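Local structure of protein DOA1 (Saccharomyces cerevisiae, 3ODT) at residues D204-L209 with T220-E225; V145-V150 with V187-V192; C230-P235 with S271-S276. The protein binds ubiquitin through its WD40 beta-propeller domain, and is probably involved in regulating the turnover of F-box proteins. All coordinates share one frame; numbering follows the deposited sequence.

Contact 1: D204-L209 with T220-E225; sequences DGLIKL and TYEGHE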
loop_
_atom_site.group_PDB
_atom_site.type_symbol
_atom_site.label_atom_id
_atom_site.label_comp_id
_atom_site.label_asym_id
_atom_site.label_seq_id
_atom_site.Cartn_x
_atom_site.Cartn_y
_atom_site.Cartn_z
ATOM N N ASP A 204 10.290 5.148 12.589
ATOM C CA ASP A 204 10.351 5.903 13.837
ATOM C C ASP A 204 9.058 5.813 14.646
ATOM O O ASP A 204 8.966 6.361 15.732
ATOM C CB ASP A 204 10.740 7.368 13.598
ATOM C CG ASP A 204 9.664 8.174 12.847
ATOM O OD1 ASP A 204 8.534 7.649 12.630
ATOM O OD2 ASP A 204 9.941 9.336 12.474
ATOM N N GLY A 205 8.066 5.101 14.123
ATOM C CA GLY A 205 6.821 4.924 14.832
ATOM C C GLY A 205 5.793 6.007 14.612
ATOM O O GLY A 205 4.725 5.931 15.179
ATOM N N LEU A 206 6.093 6.987 13.765
ATOM C CA LEU A 206 5.265 8.178 13.619
ATOM C C LEU A 206 4.625 8.233 12.241
ATOM O O LEU A 206 5.160 7.707 11.268
ATOM C CB LEU A 206 6.099 9.461 13.847
ATOM C CG LEU A 206 6.798 9.567 15.202
ATOM C CD1 LEU A 206 7.734 10.765 15.297
ATOM C CD2 LEU A 206 5.730 9.618 16.312
ATOM N N ILE A 207 3.484 8.907 12.197
ATOM C CA ILE A 207 2.803 9.317 10.983
ATOM C C ILE A 207 2.751 10.822 11.055
ATOM O O ILE A 207 2.534 11.368 12.117
ATOM C CB ILE A 207 1.373 8.777 10.952
ATOM C CG1 ILE A 207 1.378 7.257 11.178
ATOM C CG2 ILE A 207 0.688 9.189 9.667
ATOM C CD1 ILE A 207 0.034 6.712 11.612
ATOM N N LYS A 208 3.014 11.483 9.947
ATOM C CA LYS A 208 3.015 12.939 9.898
ATOM C C LYS A 208 2.280 13.478 8.658
ATOM O O LYS A 208 2.411 12.933 7.549
ATOM C CB LYS A 208 4.453 13.468 9.925
ATOM C CG LYS A 208 5.194 13.071 11.163
ATOM C CD LYS A 208 6.524 13.800 11.345
ATOM C CE LYS A 208 7.305 13.198 12.478
ATOM N NZ LYS A 208 8.489 14.009 12.858
ATOM N N LEU A 209 1.531 14.560 8.864
ATOM C CA LEU A 209 0.891 15.322 7.801
ATOM C C LEU A 209 1.818 16.480 7.459
ATOM O O LEU A 209 2.259 17.211 8.349
ATOM C CB LEU A 209 -0.454 15.845 8.308
ATOM C CG LEU A 209 -1.176 16.791 7.360
ATOM C CD1 LEU A 209 -1.608 16.084 6.081
ATOM C CD2 LEU A 209 -2.364 17.365 8.068
ATOM N N THR A 220 1.419 15.517 13.827
ATOM C CA THR A 220 2.076 14.253 14.092
ATOM C C THR A 220 1.070 13.335 14.813
ATOM O O THR A 220 0.377 13.756 15.737
ATOM C CB THR A 220 3.333 14.460 14.947
ATOM O OG1 THR A 220 4.253 15.307 14.256
ATOM C CG2 THR A 220 4.011 13.164 15.216
ATOM N N TYR A 221 0.991 12.093 14.350
ATOM C CA TYR A 221 0.076 11.099 14.918
ATOM C C TYR A 221 0.906 10.042 15.620
ATOM O O TYR A 221 1.543 9.201 14.976
ATOM C CB TYR A 221 -0.796 10.484 13.812
ATOM C CG TYR A 221 -1.433 11.516 12.880
ATOM C CD1 TYR A 221 -0.725 12.035 11.793
ATOM C CD2 TYR A 221 -2.749 11.949 13.069
ATOM C CE1 TYR A 221 -1.272 12.984 10.946
ATOM C CE2 TYR A 221 -3.313 12.914 12.220
ATOM C CZ TYR A 221 -2.566 13.404 11.157
ATOM O OH TYR A 221 -3.130 14.297 10.294
ATOM N N GLU A 222 0.942 10.150 16.940
ATOM C CA GLU A 222 1.805 9.345 17.796
ATOM C C GLU A 222 1.040 8.234 18.498
ATOM O O GLU A 222 -0.048 8.445 19.029
ATOM C CB GLU A 222 2.435 10.257 18.861
ATOM C CG GLU A 222 3.398 9.567 19.812
ATOM C CD GLU A 222 4.356 10.551 20.479
ATOM O OE1 GLU A 222 4.026 11.761 20.537
ATOM O OE2 GLU A 222 5.444 10.119 20.929
ATOM N N GLY A 223 1.624 7.041 18.518
ATOM C CA GLY A 223 1.048 5.949 19.293
ATOM C C GLY A 223 1.568 4.573 18.900
ATOM O O GLY A 223 1.695 3.711 19.756
ATOM N N HIS A 224 1.875 4.342 17.632
ATOM C CA HIS A 224 2.463 3.056 17.275
ATOM C C HIS A 224 3.729 2.819 18.081
ATOM O O HIS A 224 4.527 3.734 18.291
ATOM C CB HIS A 224 2.789 2.976 15.794
ATOM C CG HIS A 224 1.637 2.609 14.936
ATOM N ND1 HIS A 224 1.111 1.339 14.924
ATOM C CD2 HIS A 224 0.926 3.329 14.039
ATOM C CE1 HIS A 224 0.108 1.297 14.059
ATOM N NE2 HIS A 224 -0.007 2.486 13.492
ATOM N N GLU A 225 3.913 1.572 18.508
ATOM C CA GLU A 225 5.014 1.239 19.401
ATOM C C GLU A 225 6.202 0.649 18.672
ATOM O O GLU A 225 7.239 0.355 19.304
ATOM C CB GLU A 225 4.563 0.264 20.488
ATOM C CG GLU A 225 3.332 0.745 21.236
ATOM C CD GLU A 225 2.531 -0.394 21.830
ATOM O OE1 GLU A 225 1.877 -1.145 21.060
ATOM O OE2 GLU A 225 2.566 -0.535 23.068
#

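Contact 2: V145-V150 with V187-V192; sequences VWDAKV and VRHLAV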
loop_
_atom_site.group_PDB
_atom_site.type_symbol
_atom_site.label_atom_id
_atom_site.label_comp_id
_atom_site.label_asym_id
_atom_site.label_seq_id
_atom_site.Cartn_x
_atom_site.Cartn_y
_atom_site.Cartn_z
ATOM N N VAL A 145 13.730 2.446 -1.902
ATOM C CA VAL A 145 12.529 3.246 -2.024
ATOM C C VAL A 145 11.351 2.369 -1.599
ATOM O O VAL A 145 10.939 1.437 -2.297
ATOM C CB VAL A 145 12.369 3.764 -3.455
ATOM C CG1 VAL A 145 11.010 4.450 -3.621
ATOM C CG2 VAL A 145 13.509 4.717 -3.809
ATOM N N TRP A 146 10.859 2.646 -0.397
ATOM C CA TRP A 146 9.809 1.836 0.199
ATOM C C TRP A 146 8.435 2.153 -0.353
ATOM O O TRP A 146 7.541 1.282 -0.326
ATOM C CB TRP A 146 9.798 2.041 1.705
ATOM C CG TRP A 146 10.803 1.147 2.378
ATOM C CD1 TRP A 146 11.979 1.521 2.967
ATOM C CD2 TRP A 146 10.702 -0.266 2.534
ATOM N NE1 TRP A 146 12.611 0.416 3.490
ATOM C CE2 TRP A 146 11.839 -0.688 3.249
ATOM C CE3 TRP A 146 9.725 -1.210 2.182
ATOM C CZ2 TRP A 146 12.053 -2.015 3.587
ATOM C CZ3 TRP A 146 9.944 -2.540 2.518
ATOM C CH2 TRP A 146 11.096 -2.920 3.236
ATOM N N ASP A 147 8.224 3.380 -0.841
ATOM C CA ASP A 147 6.941 3.732 -1.425
ATOM C C ASP A 147 7.082 4.818 -2.470
ATOM O O ASP A 147 8.025 5.585 -2.459
ATOM C CB ASP A 147 5.942 4.152 -0.344
ATOM C CG ASP A 147 4.497 4.094 -0.844
ATOM O OD1 ASP A 147 4.210 3.325 -1.779
ATOM O OD2 ASP A 147 3.645 4.856 -0.327
ATOM N N ALA A 148 6.098 4.870 -3.357
ATOM C CA ALA A 148 6.031 5.833 -4.443
ATOM C C ALA A 148 4.559 6.029 -4.785
ATOM O O ALA A 148 3.767 5.060 -4.870
ATOM C CB ALA A 148 6.823 5.346 -5.691
ATOM N N LYS A 149 4.191 7.285 -4.967
ATOM C CA LYS A 149 2.808 7.673 -5.241
ATOM C C LYS A 149 2.748 8.755 -6.297
ATOM O O LYS A 149 3.658 9.596 -6.409
ATOM C CB LYS A 149 2.149 8.193 -3.975
ATOM C CG LYS A 149 1.944 7.166 -2.885
ATOM C CD LYS A 149 0.965 6.078 -3.285
ATOM C CE LYS A 149 0.294 5.432 -2.069
ATOM N NZ LYS A 149 1.127 4.423 -1.389
ATOM N N VAL A 150 1.670 8.738 -7.053
ATOM C CA VAL A 150 1.392 9.797 -7.984
ATOM C C VAL A 150 0.780 10.982 -7.210
ATOM O O VAL A 150 -0.197 10.827 -6.477
ATOM C CB VAL A 150 0.392 9.323 -9.061
ATOM C CG1 VAL A 150 -0.027 10.506 -9.950
ATOM C CG2 VAL A 150 1.004 8.208 -9.899
ATOM N N VAL A 187 11.732 5.976 5.881
ATOM C CA VAL A 187 10.335 6.332 5.548
ATOM C C VAL A 187 9.724 5.176 4.771
ATOM O O VAL A 187 10.303 4.714 3.776
ATOM C CB VAL A 187 10.239 7.637 4.753
ATOM C CG1 VAL A 187 8.806 8.112 4.732
ATOM C CG2 VAL A 187 11.104 8.698 5.412
ATOM N N ARG A 188 8.587 4.684 5.253
ATOM C CA ARG A 188 8.029 3.443 4.765
ATOM C C ARG A 188 6.831 3.609 3.832
ATOM O O ARG A 188 6.574 2.758 2.970
ATOM C CB ARG A 188 7.593 2.585 5.942
ATOM C CG ARG A 188 8.728 2.048 6.807
ATOM C CD ARG A 188 9.594 1.103 6.057
ATOM N NE ARG A 188 8.989 -0.197 5.700
ATOM C CZ ARG A 188 9.337 -1.373 6.212
ATOM N NH1 ARG A 188 10.250 -1.454 7.202
ATOM N NH2 ARG A 188 8.759 -2.480 5.747
ATOM N N HIS A 189 6.060 4.673 4.013
ATOM C CA HIS A 189 4.846 4.787 3.213
ATOM C C HIS A 189 4.323 6.200 3.126
ATOM O O HIS A 189 4.622 7.051 3.965
ATOM C CB HIS A 189 3.745 3.830 3.739
ATOM C CG HIS A 189 3.005 3.143 2.631
ATOM N ND1 HIS A 189 3.580 2.169 1.844
ATOM C CD2 HIS A 189 1.741 3.302 2.161
ATOM C CE1 HIS A 189 2.707 1.764 0.943
ATOM N NE2 HIS A 189 1.581 2.444 1.103
ATOM N N LEU A 190 3.506 6.421 2.105
ATOM C CA LEU A 190 2.964 7.715 1.771
ATOM C C LEU A 190 1.486 7.622 1.420
ATOM O O LEU A 190 1.049 6.643 0.818
ATOM C CB LEU A 190 3.707 8.297 0.579
ATOM C CG LEU A 190 5.221 8.496 0.647
ATOM C CD1 LEU A 190 5.780 8.779 -0.733
ATOM C CD2 LEU A 190 5.526 9.628 1.603
ATOM N N ALA A 191 0.730 8.663 1.728
ATOM C CA ALA A 191 -0.603 8.850 1.151
ATOM C C ALA A 191 -0.753 10.321 0.775
ATOM O O ALA A 191 -0.427 11.212 1.586
ATOM C CB ALA A 191 -1.707 8.458 2.121
ATOM N N VAL A 192 -1.079 10.571 -0.487
ATOM C CA VAL A 192 -1.306 11.925 -0.961
ATOM C C VAL A 192 -2.732 12.391 -0.610
ATOM O O VAL A 192 -3.717 11.773 -0.985
ATOM C CB VAL A 192 -1.037 12.022 -2.474
ATOM C CG1 VAL A 192 -1.328 13.443 -2.997
ATOM C CG2 VAL A 192 0.388 11.545 -2.774
#

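Contact 3: C230-P235 with S271-S276; sequences CIKLLP and SVDCMS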
loop_
_atom_site.group_PDB
_atom_site.type_symbol
_atom_site.label_atom_id
_atom_site.label_comp_id
_atom_site.label_asym_id
_atom_site.label_seq_id
_atom_site.Cartn_x
_atom_site.Cartn_y
_atom_site.Cartn_z
ATOM N N CYS A 230 2.365 0.930 6.774
ATOM C CA CYS A 230 1.403 1.259 5.732
ATOM C C CYS A 230 0.433 2.265 6.294
ATOM O O CYS A 230 0.121 2.202 7.486
ATOM C CB CYS A 230 0.645 -0.009 5.298
ATOM S SG CYS A 230 -0.425 0.245 3.848
ATOM N N ILE A 231 0.014 3.222 5.457
ATOM C CA ILE A 231 -1.049 4.162 5.751
ATOM C C ILE A 231 -1.923 4.319 4.512
ATOM O O ILE A 231 -1.448 4.236 3.382
ATOM C CB ILE A 231 -0.521 5.553 6.140
ATOM C CG1 ILE A 231 0.558 6.019 5.169
ATOM C CG2 ILE A 231 0.016 5.534 7.549
ATOM C CD1 ILE A 231 1.108 7.395 5.422
ATOM N N LYS A 232 -3.207 4.551 4.750
ATOM C CA LYS A 232 -4.199 4.814 3.718
ATOM C C LYS A 232 -5.199 5.824 4.243
ATOM O O LYS A 232 -5.384 5.955 5.439
ATOM C CB LYS A 232 -4.958 3.553 3.294
ATOM C CG LYS A 232 -4.109 2.491 2.612
ATOM C CD LYS A 232 -3.696 2.899 1.208
ATOM C CE LYS A 232 -2.505 2.067 0.755
ATOM N NZ LYS A 232 -2.839 0.613 0.528
ATOM N N LEU A 233 -5.830 6.540 3.334
ATOM C CA LEU A 233 -6.950 7.414 3.663
ATOM C C LEU A 233 -8.278 6.722 3.390
ATOM O O LEU A 233 -8.515 6.189 2.311
ATOM C CB LEU A 233 -6.882 8.727 2.861
ATOM C CG LEU A 233 -5.593 9.518 3.058
ATOM C CD1 LEU A 233 -5.490 10.698 2.093
ATOM C CD2 LEU A 233 -5.492 9.976 4.524
ATOM N N LEU A 234 -9.146 6.732 4.395
ATOM C CA LEU A 234 -10.511 6.272 4.270
ATOM C C LEU A 234 -11.356 7.255 3.477
ATOM O O LEU A 234 -11.004 8.422 3.308
ATOM C CB LEU A 234 -11.089 6.093 5.677
ATOM C CG LEU A 234 -10.508 4.893 6.415
ATOM C CD1 LEU A 234 -10.750 5.012 7.908
ATOM C CD2 LEU A 234 -11.096 3.594 5.869
ATOM N N PRO A 235 -12.492 6.780 2.984
ATOM C CA PRO A 235 -13.408 7.659 2.252
ATOM C C PRO A 235 -13.757 8.956 2.982
ATOM O O PRO A 235 -13.935 9.982 2.304
ATOM C CB PRO A 235 -14.665 6.795 2.074
ATOM C CG PRO A 235 -14.140 5.379 2.050
ATOM C CD PRO A 235 -12.922 5.367 2.961
ATOM N N SER A 271 0.043 -4.552 5.760
ATOM C CA SER A 271 -0.678 -3.776 4.765
ATOM C C SER A 271 -2.144 -3.590 5.130
ATOM O O SER A 271 -2.784 -4.467 5.731
ATOM C CB SER A 271 -0.589 -4.514 3.421
ATOM O OG SER A 271 -1.239 -3.775 2.385
ATOM N N VAL A 272 -2.639 -2.407 4.807
ATOM C CA VAL A 272 -4.066 -2.101 4.829
ATOM C C VAL A 272 -4.482 -1.439 3.532
ATOM O O VAL A 272 -3.665 -0.796 2.835
ATOM C CB VAL A 272 -4.442 -1.151 5.988
ATOM C CG1 VAL A 272 -4.331 -1.880 7.328
ATOM C CG2 VAL A 272 -3.516 0.081 6.003
ATOM N N ASP A 273 -5.750 -1.627 3.193
ATOM C CA ASP A 273 -6.378 -0.860 2.126
ATOM C C ASP A 273 -7.833 -0.671 2.510
ATOM O O ASP A 273 -8.335 -1.346 3.396
ATOM C CB ASP A 273 -6.241 -1.558 0.775
ATOM C CG ASP A 273 -6.392 -0.591 -0.414
ATOM O OD1 ASP A 273 -5.919 0.535 -0.299
ATOM O OD2 ASP A 273 -6.945 -0.954 -1.448
ATOM N N CYS A 274 -8.463 0.287 1.833
ATOM C CA CYS A 274 -9.831 0.726 2.116
ATOM C C CYS A 274 -10.778 0.497 0.921
ATOM O O CYS A 274 -10.536 0.984 -0.189
ATOM C CB CYS A 274 -9.835 2.225 2.491
ATOM S SG CYS A 274 -8.783 2.655 3.951
HETATM N N MSE A 275 -11.844 -0.263 1.154
HETATM C CA MSE A 275 -12.948 -0.343 0.219
HETATM C C MSE A 275 -13.644 0.996 0.098
HETATM O O MSE A 275 -13.558 1.849 0.998
HETATM C CB MSE A 275 -13.978 -1.368 0.682
HETATM C CG MSE A 275 -13.953 -2.660 -0.070
HETATM SE SE MSE A 275 -14.983 -3.960 0.906
HETATM C CE MSE A 275 -13.464 -4.622 1.887
ATOM N N SER A 276 -14.373 1.176 -0.996
ATOM C CA SER A 276 -15.147 2.399 -1.162
ATOM C C SER A 276 -16.222 2.583 -0.118
ATOM O O SER A 276 -16.647 3.718 0.118
ATOM C CB SER A 276 -15.781 2.438 -2.559
ATOM O OG SER A 276 -16.933 1.619 -2.658
#

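Contact 1: D204-L209 with T220-E225
Tyr221 pairs with Ile207 through the backbone, its N donating to Ile207 O at 2.8 Å and 176°; the return bond, Ile207 N to Tyr221 O, is weak at 3.4 Å. The phenol ring of Tyr221 turns an edge to the neighbouring strand. With CG beside the backbone N and anti to the carbonyl carbon (chi1 -48°), the ring runs along the backbone of 207-209, and Tyr221 CD1 comes within 3.3 Å of Ile207 O. Ile207 crosses it at about a right angle, its CG2 3.8 Å from Tyr221 CD1. Further out, Leu209 CB packs 3.7 Å from Tyr221 OH, and that hydroxyl is hydrogen-bonded to Lys253 O. Cutting this residue back to an alanine would probably strip Ile207 and Leu209 of their aromatic neighbour and leave Lys253 O without its hydroxyl partner. On the other face of the hairpin Lys208 and Thr220 lie side by side, pointing the same way, while Leu206 CD2 reaches Thr220 CG2 at 4.1 Å. An Asx turn, Asp204 OD1 to Leu206 N at 2.8 Å, leads into the strand. Beyond the pairing, His224 CB covers Gly205 O, and its ring bonds Ser241 OG and, weakly, Asp245 OD2. Trp251 packs on Ile207. Gly223-His224 fits the Gly-His signature of WD40 repeats, and the bonds to Ser241 and Asp245 are consistent with the Asp-His-Ser part of the family's Asp-His-Ser-Trp network.

Contact 2: V145-V150 with V187-V192
Asp147 OD2 is gripped from two sides: Lys149 NZ meets its syn lone pair at 2.8 Å in a salt bridge, and Leu190 N, from the facing strand, takes the anti lone pair at 2.9 Å, with a bent N-H...O angle of 140°. The same oxygen lies over the centre of the His189 ring, 3.3 Å above its plane, and carboxylate and imidazole stack almost parallel, 7° apart. Lys149 folds at chi2 and chi4, which brings NZ back toward Asp147 and within a weak bond of Leu190 O. The two strands are the innermost ones of adjacent blades of a seven-bladed propeller, running parallel, and each carries a classic beta bulge, Trp146-Asp147 facing Ala161 and Arg188-His189 facing Cys201. At the bulges Arg188 curls, bent at chi2 and chi3, to lay its guanidinium flat on Trp146: a cation-pi stack with CZ 3.7 Å from the six-membered ring centroid, while CD makes a CH-pi contact over the five-membered ring. Trp122 meets Trp146 edge-to-face. At the other end Val192 CG2 packs 4.0 Å from Lys149 CB.

Contact 3: C230-P235 with S271-S276
Strands 230-233 and 271-274 run parallel, 7° apart, with axes 6.3 Å from each other at their closest, and the hydrogen bonds joining them all start or end on a side chain. Cys230 carries the first: its SG, anti to the backbone N (chi1 -172°), reaches across to accept from Val272 N at 3.6 Å in an almost straight line. The sulfur also rests against Val272 CG2. Lys232 takes the other end of the same residue. Its chain bends at chi2 and chi4, so that CG passes over Val272 O and NZ comes round to bond it at 2.8 Å, in the carbonyl plane. NZ also makes a salt bridge with Asp273 OD1 at 3.2 Å, approaching from above the carboxylate plane; the other oxygen, OD2, bonds Ala26 N of the next blade. Further along, Cys274 points toward the 230-235 segment, and Pro235 CG settles 3.6 Å from Ser276 O. Two side chains of one blade thus serve both the N-H and the C=O of Val272 in the next, an interblade link made of side chain on backbone, and the lysine charge is likely to be partly balanced by an aspartate that itself ties on to a third blade.

Overall arrangement
Contacts 2 and 3 are alternate joints round the inner wall, centres about 13 Å apart, separated by the joint between strands 187-194 and 228-233; His189 packs across that joint, its CD2 3.5 Å from Ile231 O. In both, an acceptor side chain, Asp147 or Cys230, takes a backbone N-H of the next blade, and a lysine two residues on reaches a carbonyl there, firmly in contact 3, only weakly in contact 2. Contact 1 lies further out in the blade that 187-194 begins, about 15 Å from contact 2 and about 17 Å from contact 3 between centres; Ile207 CD1 touches Ile231 CG2 at 4.2 Å. The blade of 269-274 also supplies Ser285 and Asn287 to the calcium site with Asp20.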